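Side-chain contacts in pngf-ii (Elizabethkingia meningoseptica, PDB 4R4X), which probably removes N-linked glycans from glycoproteins by hydrolysing the bond that joins the sugar chain to the protein: residues F63-L66 with E70-K73; T3-Y8 with K38-K43. All coordinates share one frame; numbering follows the deposited sequence.

Contact 1: F63-L66 with E70-K73; sequences FAFL and EIVK
A64 and V72 form a hydrogen-bonded pair close to the turn of the beta hairpin made by strands 59-65 and 70-76. A64 N donates almost straight to V72 O at 2.8 Å, and V72 N returns a more bent bond to A64 O at 3.0 Å. Toward the turn, L66 N closes on E70 O, also at 3.0 Å. Both carbonyls of this pair take a second, softer CA-H...O contact, V72 O from F63 CA and A64 O from I71 CA.

The non-hydrogen-bonded pairs, F63 with K73 and F65 with I71, put their side chains together on one face. I71 serves two rings. Its CD1 lies over the face of the F65 ring, 4.2 Å from the centroid and 26° off the normal, a CH-pi contact. Its CG2 meets the edge of the F63 ring near CD2. A beta-branched residue suits this place, because one side chain offers separate methyls to two aromatics.

K73 contributes its hydrocarbon. With chi1 at 89°, CG sits between the backbone N and the carbonyl carbon, and the chain then runs alongside the F63 ring. K73 CB lies 3.7 Å from F63 CD2, and K73 CD follows at 3.9 Å from F63 CE2.

On the other face the small A64 meets V72 through CB and CG2 at 3.8 Å. Near the turn, L66 CD1 bridges V72 CG1 and the carboxylate carbon of E70.

Helix 173-182 covers the A64 and V72 face, with Y176 touching both. Strand 48-54 pairs with F63 and F65, and parallel strand 167-170 with I71 and K73, so the hairpin is flanked on both edges. F48 stacks on the F65 ring, while F163 meets F63 edge-to-face.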
# COMPACT_ATOMS: atom_id res chain seq x y z
N PHE A 63 17.81 1.69 -20.90
CA PHE A 63 17.61 0.30 -20.50
C PHE A 63 17.54 0.23 -18.99
O PHE A 63 18.38 0.81 -18.32
CB PHE A 63 18.82 -0.56 -20.92
CG PHE A 63 19.09 -0.57 -22.39
CD1 PHE A 63 19.88 0.40 -22.96
CD2 PHE A 63 18.56 -1.57 -23.20
CE1 PHE A 63 20.14 0.38 -24.33
CE2 PHE A 63 18.81 -1.59 -24.57
CZ PHE A 63 19.61 -0.61 -25.14
N ALA A 64 16.58 -0.53 -18.48
CA ALA A 64 16.44 -0.76 -17.06
C ALA A 64 16.58 -2.25 -16.76
O ALA A 64 15.86 -3.06 -17.33
CB ALA A 64 15.08 -0.25 -16.57
N PHE A 65 17.51 -2.58 -15.87
CA PHE A 65 17.77 -3.95 -15.49
C PHE A 65 16.95 -4.18 -14.22
O PHE A 65 17.23 -3.58 -13.21
CB PHE A 65 19.26 -4.14 -15.22
CG PHE A 65 20.13 -4.04 -16.45
CD1 PHE A 65 20.16 -2.87 -17.21
CD2 PHE A 65 20.92 -5.11 -16.85
CE1 PHE A 65 20.96 -2.77 -18.34
CE2 PHE A 65 21.72 -5.01 -17.98
CZ PHE A 65 21.74 -3.84 -18.73
N LEU A 66 15.92 -4.99 -14.31
CA LEU A 66 14.91 -5.06 -13.24
C LEU A 66 15.22 -6.16 -12.27
O LEU A 66 14.97 -6.04 -11.05
CB LEU A 66 13.53 -5.28 -13.83
CG LEU A 66 13.10 -4.21 -14.83
CD1 LEU A 66 11.68 -4.49 -15.25
CD2 LEU A 66 13.22 -2.82 -14.23
N GLU A 70 15.45 -9.85 -16.43
CA GLU A 70 14.53 -8.98 -17.18
C GLU A 70 15.15 -7.62 -17.43
O GLU A 70 15.64 -7.00 -16.51
CB GLU A 70 13.22 -8.81 -16.42
CG GLU A 70 12.07 -8.15 -17.17
CD GLU A 70 10.77 -8.15 -16.36
OE1 GLU A 70 10.74 -8.67 -15.21
OE2 GLU A 70 9.76 -7.62 -16.86
N ILE A 71 15.10 -7.19 -18.68
CA ILE A 71 15.47 -5.83 -19.07
C ILE A 71 14.35 -5.20 -19.90
O ILE A 71 13.87 -5.81 -20.86
CB ILE A 71 16.73 -5.83 -19.97
CG1 ILE A 71 17.93 -6.46 -19.23
CG2 ILE A 71 17.09 -4.42 -20.43
CD1 ILE A 71 19.09 -6.77 -20.17
N VAL A 72 13.99 -3.96 -19.56
CA VAL A 72 13.11 -3.17 -20.37
C VAL A 72 13.89 -2.00 -20.98
O VAL A 72 14.92 -1.57 -20.45
CB VAL A 72 11.85 -2.69 -19.62
CG1 VAL A 72 11.01 -3.89 -19.22
CG2 VAL A 72 12.16 -1.85 -18.39
N LYS A 73 13.41 -1.52 -22.12
CA LYS A 73 14.02 -0.39 -22.76
C LYS A 73 12.95 0.55 -23.29
O LYS A 73 11.81 0.15 -23.58
CB LYS A 73 15.00 -0.84 -23.87
CG LYS A 73 14.38 -1.01 -25.25
CD LYS A 73 15.35 -1.50 -26.31
CE LYS A 73 15.89 -0.36 -27.15
NZ LYS A 73 16.82 -0.85 -28.23

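Contact 2: T3-Y8 with K38-K43; sequences TYEITY and KIKNKK
E5 and K40 meet through a salt bridge that spans from strand 3-12 to the short helix 37-40. K40 NZ donates to E5 OE2 at 2.8 Å, reaching the syn lone pair, on the side of the other carboxylate oxygen. The grip is nevertheless single: E5 OE1 stays 3.9 Å from K40 NZ, too far for a second prong. The two side chains approach from opposite directions, and the charged ends do the touching.

Length is what makes the pair possible. In both residues CG is anti to the backbone N, with chi1 173° in E5 and -172° in K40, and both chains remain extended beyond it. A glutamate and a lysine, two long and flexible side chains, can therefore close a gap that the backbones leave wide. The hydrocarbon part of the lysine adds little to the contact: K40 CE comes to 3.8 Å from E5 OE2. Both side chains also touch I24 of the neighbouring strand 23-27.

Backbone bonds define the lysine end. Where the helix stops, K42 turns to a positive phi of 60°, and K43 N bonds to K38 O at 2.7 Å while K42 N bonds to I39 O at 3.1 Å, a Schellman motif. I39, the buried apolar residue of this turn, packs on F48 and V50.

E5 is buried although it is charged, whereas K40 is exposed. The ammonium group thus probably favours the ionised carboxylate and repays part of the cost of burying it. Because the bond is single and partly exposed, the lysine fixes E5 through one oxygen, OE2, and that one bridge ties the strand to the short helix.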
# COMPACT_ATOMS: atom_id res chain seq x y z
N THR A 3 37.57 3.79 -30.05
CA THR A 3 36.72 3.84 -28.87
C THR A 3 37.46 4.42 -27.68
O THR A 3 38.62 4.06 -27.42
CB THR A 3 36.22 2.42 -28.53
OG1 THR A 3 35.42 1.97 -29.62
CG2 THR A 3 35.39 2.41 -27.26
N TYR A 4 36.77 5.28 -26.92
CA TYR A 4 37.35 5.87 -25.72
C TYR A 4 36.49 5.60 -24.50
O TYR A 4 35.28 5.52 -24.59
CB TYR A 4 37.50 7.38 -25.85
CG TYR A 4 38.37 7.81 -26.99
CD1 TYR A 4 37.83 8.00 -28.24
CD2 TYR A 4 39.74 8.02 -26.81
CE1 TYR A 4 38.62 8.38 -29.31
CE2 TYR A 4 40.54 8.41 -27.88
CZ TYR A 4 39.97 8.59 -29.12
OH TYR A 4 40.72 8.96 -30.21
N GLU A 5 37.14 5.51 -23.35
CA GLU A 5 36.47 5.34 -22.07
C GLU A 5 36.78 6.54 -21.22
O GLU A 5 37.95 6.81 -20.97
CB GLU A 5 36.99 4.08 -21.40
CG GLU A 5 36.51 3.86 -19.98
CD GLU A 5 36.51 2.38 -19.61
OE1 GLU A 5 36.85 1.54 -20.49
OE2 GLU A 5 36.17 2.05 -18.46
N ILE A 6 35.75 7.27 -20.81
CA ILE A 6 35.92 8.44 -19.97
C ILE A 6 35.32 8.20 -18.60
O ILE A 6 34.17 7.77 -18.47
CB ILE A 6 35.25 9.68 -20.59
CG1 ILE A 6 35.76 9.90 -22.02
CG2 ILE A 6 35.52 10.90 -19.70
CD1 ILE A 6 34.95 9.19 -23.09
N THR A 7 36.12 8.47 -17.57
CA THR A 7 35.74 8.23 -16.21
C THR A 7 35.60 9.55 -15.49
O THR A 7 36.44 10.42 -15.65
CB THR A 7 36.82 7.40 -15.48
OG1 THR A 7 37.04 6.20 -16.24
CG2 THR A 7 36.36 7.08 -14.05
N TYR A 8 34.53 9.69 -14.73
CA TYR A 8 34.17 10.98 -14.14
C TYR A 8 34.18 10.95 -12.63
O TYR A 8 34.05 9.89 -12.00
CB TYR A 8 32.77 11.41 -14.59
CG TYR A 8 32.63 11.67 -16.07
CD1 TYR A 8 32.28 10.65 -16.94
CD2 TYR A 8 32.84 12.93 -16.60
CE1 TYR A 8 32.14 10.88 -18.30
CE2 TYR A 8 32.72 13.17 -17.97
CZ TYR A 8 32.36 12.15 -18.81
OH TYR A 8 32.23 12.36 -20.17
N LYS A 38 29.96 0.35 -10.80
CA LYS A 38 29.25 -0.78 -10.21
C LYS A 38 28.50 -1.59 -11.24
O LYS A 38 28.46 -2.80 -11.17
CB LYS A 38 28.30 -0.32 -9.12
CG LYS A 38 28.97 -0.05 -7.79
CD LYS A 38 28.01 0.70 -6.88
CE LYS A 38 28.17 0.36 -5.41
NZ LYS A 38 26.84 0.35 -4.75
N ILE A 39 27.91 -0.92 -12.23
CA ILE A 39 27.27 -1.63 -13.32
C ILE A 39 28.30 -2.35 -14.19
O ILE A 39 28.10 -3.50 -14.58
CB ILE A 39 26.44 -0.68 -14.19
CG1 ILE A 39 25.28 -0.10 -13.38
CG2 ILE A 39 25.95 -1.41 -15.44
CD1 ILE A 39 24.48 1.00 -14.09
N LYS A 40 29.38 -1.67 -14.54
CA LYS A 40 30.43 -2.30 -15.35
C LYS A 40 30.93 -3.58 -14.65
O LYS A 40 31.08 -4.63 -15.28
CB LYS A 40 31.60 -1.34 -15.55
CG LYS A 40 32.64 -1.82 -16.54
CD LYS A 40 33.73 -0.77 -16.75
CE LYS A 40 34.97 -1.39 -17.41
NZ LYS A 40 36.15 -0.50 -17.29
N ASN A 41 31.16 -3.46 -13.36
CA ASN A 41 31.68 -4.56 -12.55
C ASN A 41 30.65 -5.62 -12.13
O ASN A 41 31.01 -6.57 -11.44
CB ASN A 41 32.38 -3.99 -11.32
CG ASN A 41 33.59 -3.15 -11.68
OD1 ASN A 41 34.21 -3.34 -12.72
ND2 ASN A 41 33.93 -2.22 -10.82
N LYS A 42 29.39 -5.44 -12.54
CA LYS A 42 28.29 -6.34 -12.17
C LYS A 42 28.06 -6.43 -10.66
O LYS A 42 27.75 -7.50 -10.13
CB LYS A 42 28.49 -7.71 -12.81
CG LYS A 42 28.51 -7.61 -14.33
CD LYS A 42 29.51 -8.55 -14.97
CE LYS A 42 29.75 -8.17 -16.43
NZ LYS A 42 28.48 -8.00 -17.19
N LYS A 43 28.19 -5.27 -10.00
CA LYS A 43 27.98 -5.13 -8.56
C LYS A 43 26.84 -4.18 -8.24
O LYS A 43 26.68 -3.78 -7.09
CB LYS A 43 29.25 -4.56 -7.90
CG LYS A 43 30.50 -5.41 -8.04
CD LYS A 43 30.37 -6.77 -7.37
CE LYS A 43 31.73 -7.47 -7.32
NZ LYS A 43 31.70 -8.81 -6.66

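Contacts 1 and 2 both belong to the N-terminal domain and follow in series along the chain, the salt bridge closing before the hairpin opens. Their centres are 18 Å apart and their nearest atoms about 6 Å, without touching. Strand 48-54 lies between them, F48 touching both the hairpin and I39. The zinc site of E52 and D159 gives a further reference point. The F63 side chain lies about 6 Å from a bound zinc ion and touches E52, whereas the K40 side chain is about 13 Å from one. Contact 1 is therefore the closer neighbour of the metal.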